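Local coordinates for protein serine repeat antigen 5 (PDB 6X42) that is a papain-family protein of the malaria parasite Plasmodium falciparum, a pseudo-zymogen whose protease-like domain probably lacks ordinary cysteine protease activity, at residues K180-V183 with S188-A191; D173-I178 with N269-V274. All blocks are in the same frame, centred on the assembly; numbering follows the deposited sequence. Where two conformers were deposited one is given.

Interaction 1 of 2, residues K180-V183 with S188-A191; sequences KTEV and SVIA
Glu182 is the first residue of 180-183 to meet 188-191, and it does so with the root of its side chain: CB rests against Val189 CG1 at 3.5 Å. CG stands anti to the carbonyl carbon (chi1 -61°) and the chain bends at chi2, which carries the carboxylate away from Val189. The acid ends beside Lys186, one turn further along the helix, where OE1 forms a salt bridge with NZ. The root of Glu182 thus packs on Val189, while its charge is paired within its own helix. One residue on, Val183 brings CG2 to 4.3 Å from the backbone N of Val189 and to 4.5 Å from Val189 CG1, a looser apolar approach. The two segments belong to helix 172-186 and strand 189-193 of the papain-like fold, joined by a tight turn that sends the chain from the helix into the mixed sheet. Close to this turn the CA atoms of Val183, still helical, and Ser188 lie 4.3 Å apart. Val183 O is 3.8 Å from Ser188 N, too long for a hydrogen bond, and accepts instead from Arg31 NH1. Ser188 points its CB away from the helix, and its OG is hydrogen-bonded to Thr64 OG1 and His61 ND1 of helix 53-68. Val189, packed against Val274 and Ile276 of the neighbouring strand, continues the apolar layer between helix and sheet.

Interaction 2 of 2, residues D173-I178 with N269-V274; sequences DAFVKI and NFIHSV
A chi1 of -173° sets the ring of Phe175 trans to the main-chain N and sends it from helix 172-186 toward 269-274, while Ile271 places CG2 anti to its own N and turns that methyl to the ring. Phe175 CZ meets Ile271 CG2 at 4.2 Å, the methyl lying at the ring edge, near its plane. Val274 CG2 comes to 4.4 Å from Phe175 CE1 by an oblique route, and the outer end of the ring therefore touches two branched side chains. Phe168 and Tyr163 also pack on Phe175. In this papain-like domain the contact joins the first turns of the helix to the start of strand 273-280, at an apolar layer between helix and sheet. The loop leading into that strand is shaped by an Asx turn: Asn269 OD1 accepts from Ile271 N at 2.9 Å, with an N-H...O angle of 161° and the donor tilted 19° from the carbonyl plane. Asn269 ND2 is bonded in turn to Met260 O, which should restrict rotation of the amide. Further along, His272 ND1 and Ser273 OG are hydrogen-bonded at 2.9 Å, the hydroxyl lying in the plane of the imidazole at its edge.

The centres of interactions 1 and 2 are 10 Å apart, and both draw on helix 172-186: interaction 2 uses its earlier turns, interaction 1 a later part. Their other halves lie on or lead into strands 189-193 and 273-280, antiparallel neighbours in one mixed sheet. Along the chain, 173-178 comes first, followed by both segments of interaction 1, and 269-274 closes the series, ninety residues beyond the end of 173-178. One contact is thus local, the other long-range. They touch directly where Val189 CG2 lies 3.9 Å from Val274 CG1. Together they seat a single helix across two adjoining strands, within the buried interior of the papain-like domain.

Interaction 1 of 2, residues K180-V183 with S188-A191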
loop_
_atom_site.group_PDB
_atom_site.type_symbol
_atom_site.label_atom_id
_atom_site.label_comp_id
_atom_site.label_asym_id
_atom_site.label_seq_id
_atom_site.Cartn_x
_atom_site.Cartn_y
_atom_site.Cartn_z
ATOM N N LYS A 180 -2.227 -10.247 -8.103
ATOM C CA LYS A 180 -0.947 -10.561 -8.724
ATOM C C LYS A 180 -0.700 -9.679 -9.946
ATOM O O LYS A 180 0.403 -9.148 -10.135
ATOM C CB LYS A 180 -0.877 -12.035 -9.125
ATOM C CG LYS A 180 -0.749 -13.020 -7.977
ATOM C CD LYS A 180 -0.579 -14.432 -8.513
ATOM C CE LYS A 180 -0.175 -15.424 -7.438
ATOM N NZ LYS A 180 0.127 -16.771 -8.041
ATOM N N THR A 181 -1.719 -9.521 -10.799
ATOM C CA THR A 181 -1.576 -8.684 -11.987
ATOM C C THR A 181 -1.199 -7.246 -11.635
ATOM O O THR A 181 -0.324 -6.648 -12.276
ATOM C CB THR A 181 -2.874 -8.706 -12.789
ATOM O OG1 THR A 181 -3.135 -10.054 -13.207
ATOM C CG2 THR A 181 -2.754 -7.829 -14.030
ATOM N N GLU A 182 -1.839 -6.681 -10.608
ATOM C CA GLU A 182 -1.554 -5.302 -10.215
ATOM C C GLU A 182 -0.177 -5.171 -9.574
ATOM O O GLU A 182 0.523 -4.179 -9.798
ATOM C CB GLU A 182 -2.652 -4.779 -9.301
ATOM C CG GLU A 182 -4.028 -4.766 -9.947
ATOM C CD GLU A 182 -4.129 -3.839 -11.132
ATOM O OE1 GLU A 182 -3.328 -2.886 -11.228
ATOM O OE2 GLU A 182 -5.025 -4.063 -11.965
ATOM N N VAL A 183 0.232 -6.155 -8.771
ATOM C CA VAL A 183 1.585 -6.135 -8.217
ATOM C C VAL A 183 2.613 -6.170 -9.341
ATOM O O VAL A 183 3.592 -5.416 -9.331
ATOM C CB VAL A 183 1.768 -7.285 -7.208
ATOM C CG1 VAL A 183 3.233 -7.423 -6.783
ATOM C CG2 VAL A 183 0.882 -7.077 -5.987
ATOM N N SER A 188 2.741 -2.812 -6.651
ATOM C CA SER A 188 2.116 -2.994 -5.348
ATOM C C SER A 188 0.611 -2.825 -5.523
ATOM O O SER A 188 0.142 -2.287 -6.534
ATOM C CB SER A 188 2.592 -1.949 -4.338
ATOM O OG SER A 188 2.224 -0.625 -4.746
ATOM N N VAL A 189 -0.128 -3.225 -4.487
ATOM C CA VAL A 189 -1.462 -2.701 -4.233
ATOM C C VAL A 189 -1.498 -2.198 -2.796
ATOM O O VAL A 189 -0.655 -2.552 -1.968
ATOM C CB VAL A 189 -2.589 -3.730 -4.470
ATOM C CG1 VAL A 189 -2.568 -4.242 -5.892
ATOM C CG2 VAL A 189 -2.514 -4.877 -3.451
ATOM N N ILE A 190 -2.489 -1.359 -2.500
ATOM C CA ILE A 190 -2.850 -1.025 -1.132
ATOM C C ILE A 190 -3.736 -2.148 -0.619
ATOM O O ILE A 190 -4.619 -2.613 -1.349
ATOM C CB ILE A 190 -3.592 0.322 -1.102
ATOM C CG1 ILE A 190 -2.770 1.443 -1.741
ATOM C CG2 ILE A 190 -3.995 0.650 0.339
ATOM C CD1 ILE A 190 -3.629 2.653 -2.129
ATOM N N ALA A 191 -3.506 -2.602 0.609
ATOM C CA ALA A 191 -4.363 -3.621 1.206
ATOM C C ALA A 191 -4.793 -3.180 2.590
ATOM O O ALA A 191 -4.012 -2.545 3.312
ATOM C CB ALA A 191 -3.665 -4.989 1.300
#

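Interaction 2 of 2, residues D173-I178 with N269-V274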
loop_
_atom_site.group_PDB
_atom_site.type_symbol
_atom_site.label_atom_id
_atom_site.label_comp_id
_atom_site.label_asym_id
_atom_site.label_seq_id
_atom_site.Cartn_x
_atom_site.Cartn_y
_atom_site.Cartn_z
ATOM N N ASP A 173 -9.789 -17.400 -6.222
ATOM C CA ASP A 173 -8.771 -17.482 -7.262
ATOM C C ASP A 173 -8.745 -16.212 -8.102
ATOM O O ASP A 173 -7.672 -15.750 -8.503
ATOM C CB ASP A 173 -9.022 -18.698 -8.158
ATOM C CG ASP A 173 -8.625 -20.002 -7.505
ATOM O OD1 ASP A 173 -8.070 -19.985 -6.387
ATOM O OD2 ASP A 173 -8.872 -21.063 -8.121
ATOM N N ALA A 174 -9.919 -15.628 -8.370
ATOM C CA ALA A 174 -9.980 -14.396 -9.148
ATOM C C ALA A 174 -9.429 -13.222 -8.347
ATOM O O ALA A 174 -8.721 -12.377 -8.897
ATOM C CB ALA A 174 -11.416 -14.137 -9.605
ATOM N N PHE A 175 -9.720 -13.174 -7.044
ATOM C CA PHE A 175 -9.167 -12.128 -6.179
ATOM C C PHE A 175 -7.645 -12.177 -6.193
ATOM O O PHE A 175 -6.979 -11.151 -6.373
ATOM C CB PHE A 175 -9.727 -12.355 -4.770
ATOM C CG PHE A 175 -9.409 -11.280 -3.755
ATOM C CD1 PHE A 175 -10.030 -10.044 -3.779
ATOM C CD2 PHE A 175 -8.529 -11.540 -2.715
ATOM C CE1 PHE A 175 -9.771 -9.090 -2.817
ATOM C CE2 PHE A 175 -8.261 -10.587 -1.741
ATOM C CZ PHE A 175 -8.892 -9.355 -1.790
ATOM N N VAL A 176 -7.082 -13.380 -6.058
ATOM C CA VAL A 176 -5.635 -13.566 -6.102
ATOM C C VAL A 176 -5.066 -13.112 -7.443
ATOM O O VAL A 176 -4.052 -12.396 -7.500
ATOM C CB VAL A 176 -5.296 -15.037 -5.797
ATOM C CG1 VAL A 176 -3.842 -15.350 -6.143
ATOM C CG2 VAL A 176 -5.593 -15.359 -4.345
ATOM N N LYS A 177 -5.702 -13.520 -8.545
ATOM C CA LYS A 177 -5.194 -13.164 -9.868
ATOM C C LYS A 177 -5.211 -11.661 -10.096
ATOM O O LYS A 177 -4.261 -11.107 -10.662
ATOM C CB LYS A 177 -6.003 -13.885 -10.952
ATOM C CG LYS A 177 -5.478 -13.681 -12.359
ATOM N N ILE A 178 -6.269 -10.978 -9.638
ATOM C CA ILE A 178 -6.333 -9.522 -9.750
ATOM C C ILE A 178 -5.143 -8.889 -9.039
ATOM O O ILE A 178 -4.452 -8.028 -9.593
ATOM C CB ILE A 178 -7.670 -9.010 -9.187
ATOM C CG1 ILE A 178 -8.816 -9.404 -10.120
ATOM C CG2 ILE A 178 -7.636 -7.513 -9.005
ATOM C CD1 ILE A 178 -10.175 -9.219 -9.492
ATOM N N ASN A 269 -11.097 -13.577 5.192
ATOM C CA ASN A 269 -9.697 -13.617 4.805
ATOM C C ASN A 269 -8.911 -12.554 5.564
ATOM O O ASN A 269 -9.426 -11.484 5.886
ATOM C CB ASN A 269 -9.543 -13.372 3.307
ATOM C CG ASN A 269 -8.188 -13.803 2.776
ATOM O OD1 ASN A 269 -7.224 -13.010 2.723
ATOM N ND2 ASN A 269 -8.091 -15.050 2.389
ATOM N N PHE A 270 -7.628 -12.848 5.819
ATOM C CA PHE A 270 -6.738 -11.873 6.447
ATOM C C PHE A 270 -6.667 -10.550 5.671
ATOM O O PHE A 270 -6.601 -9.465 6.277
ATOM C CB PHE A 270 -5.334 -12.493 6.608
ATOM C CG PHE A 270 -4.314 -11.525 7.106
ATOM C CD1 PHE A 270 -4.221 -11.226 8.446
ATOM C CD2 PHE A 270 -3.456 -10.903 6.230
ATOM C CE1 PHE A 270 -3.279 -10.303 8.891
ATOM C CE2 PHE A 270 -2.524 -9.987 6.666
ATOM C CZ PHE A 270 -2.428 -9.680 8.001
ATOM N N ILE A 271 -6.704 -10.603 4.345
ATOM C CA ILE A 271 -6.758 -9.400 3.526
ATOM C C ILE A 271 -8.229 -9.022 3.387
ATOM O O ILE A 271 -9.002 -9.717 2.740
ATOM C CB ILE A 271 -6.122 -9.620 2.145
ATOM C CG1 ILE A 271 -4.650 -10.057 2.264
ATOM C CG2 ILE A 271 -6.296 -8.379 1.304
ATOM C CD1 ILE A 271 -3.730 -9.071 2.946
ATOM N N HIS A 272 -8.625 -7.902 3.980
ATOM C CA HIS A 272 -10.006 -7.450 3.892
ATOM C C HIS A 272 -10.343 -6.948 2.497
ATOM O O HIS A 272 -11.415 -7.250 1.946
ATOM C CB HIS A 272 -10.230 -6.349 4.936
ATOM C CG HIS A 272 -11.602 -5.774 4.894
ATOM N ND1 HIS A 272 -11.951 -4.751 4.036
ATOM C CD2 HIS A 272 -12.727 -6.118 5.561
ATOM C CE1 HIS A 272 -13.241 -4.497 4.178
ATOM N NE2 HIS A 272 -13.731 -5.303 5.107
ATOM N N SER A 273 -9.459 -6.149 1.927
ATOM C CA SER A 273 -9.725 -5.452 0.689
ATOM C C SER A 273 -8.410 -4.944 0.136
ATOM O O SER A 273 -7.412 -4.819 0.855
ATOM C CB SER A 273 -10.725 -4.316 0.909
ATOM O OG SER A 273 -10.367 -3.490 1.994
ATOM N N VAL A 274 -8.434 -4.637 -1.158
ATOM C CA VAL A 274 -7.316 -3.992 -1.824
ATOM C C VAL A 274 -7.818 -2.794 -2.612
ATOM O O VAL A 274 -8.961 -2.773 -3.080
ATOM C CB VAL A 274 -6.532 -4.966 -2.727
ATOM C CG1 VAL A 274 -5.880 -6.099 -1.925
ATOM C CG2 VAL A 274 -7.380 -5.555 -3.815
#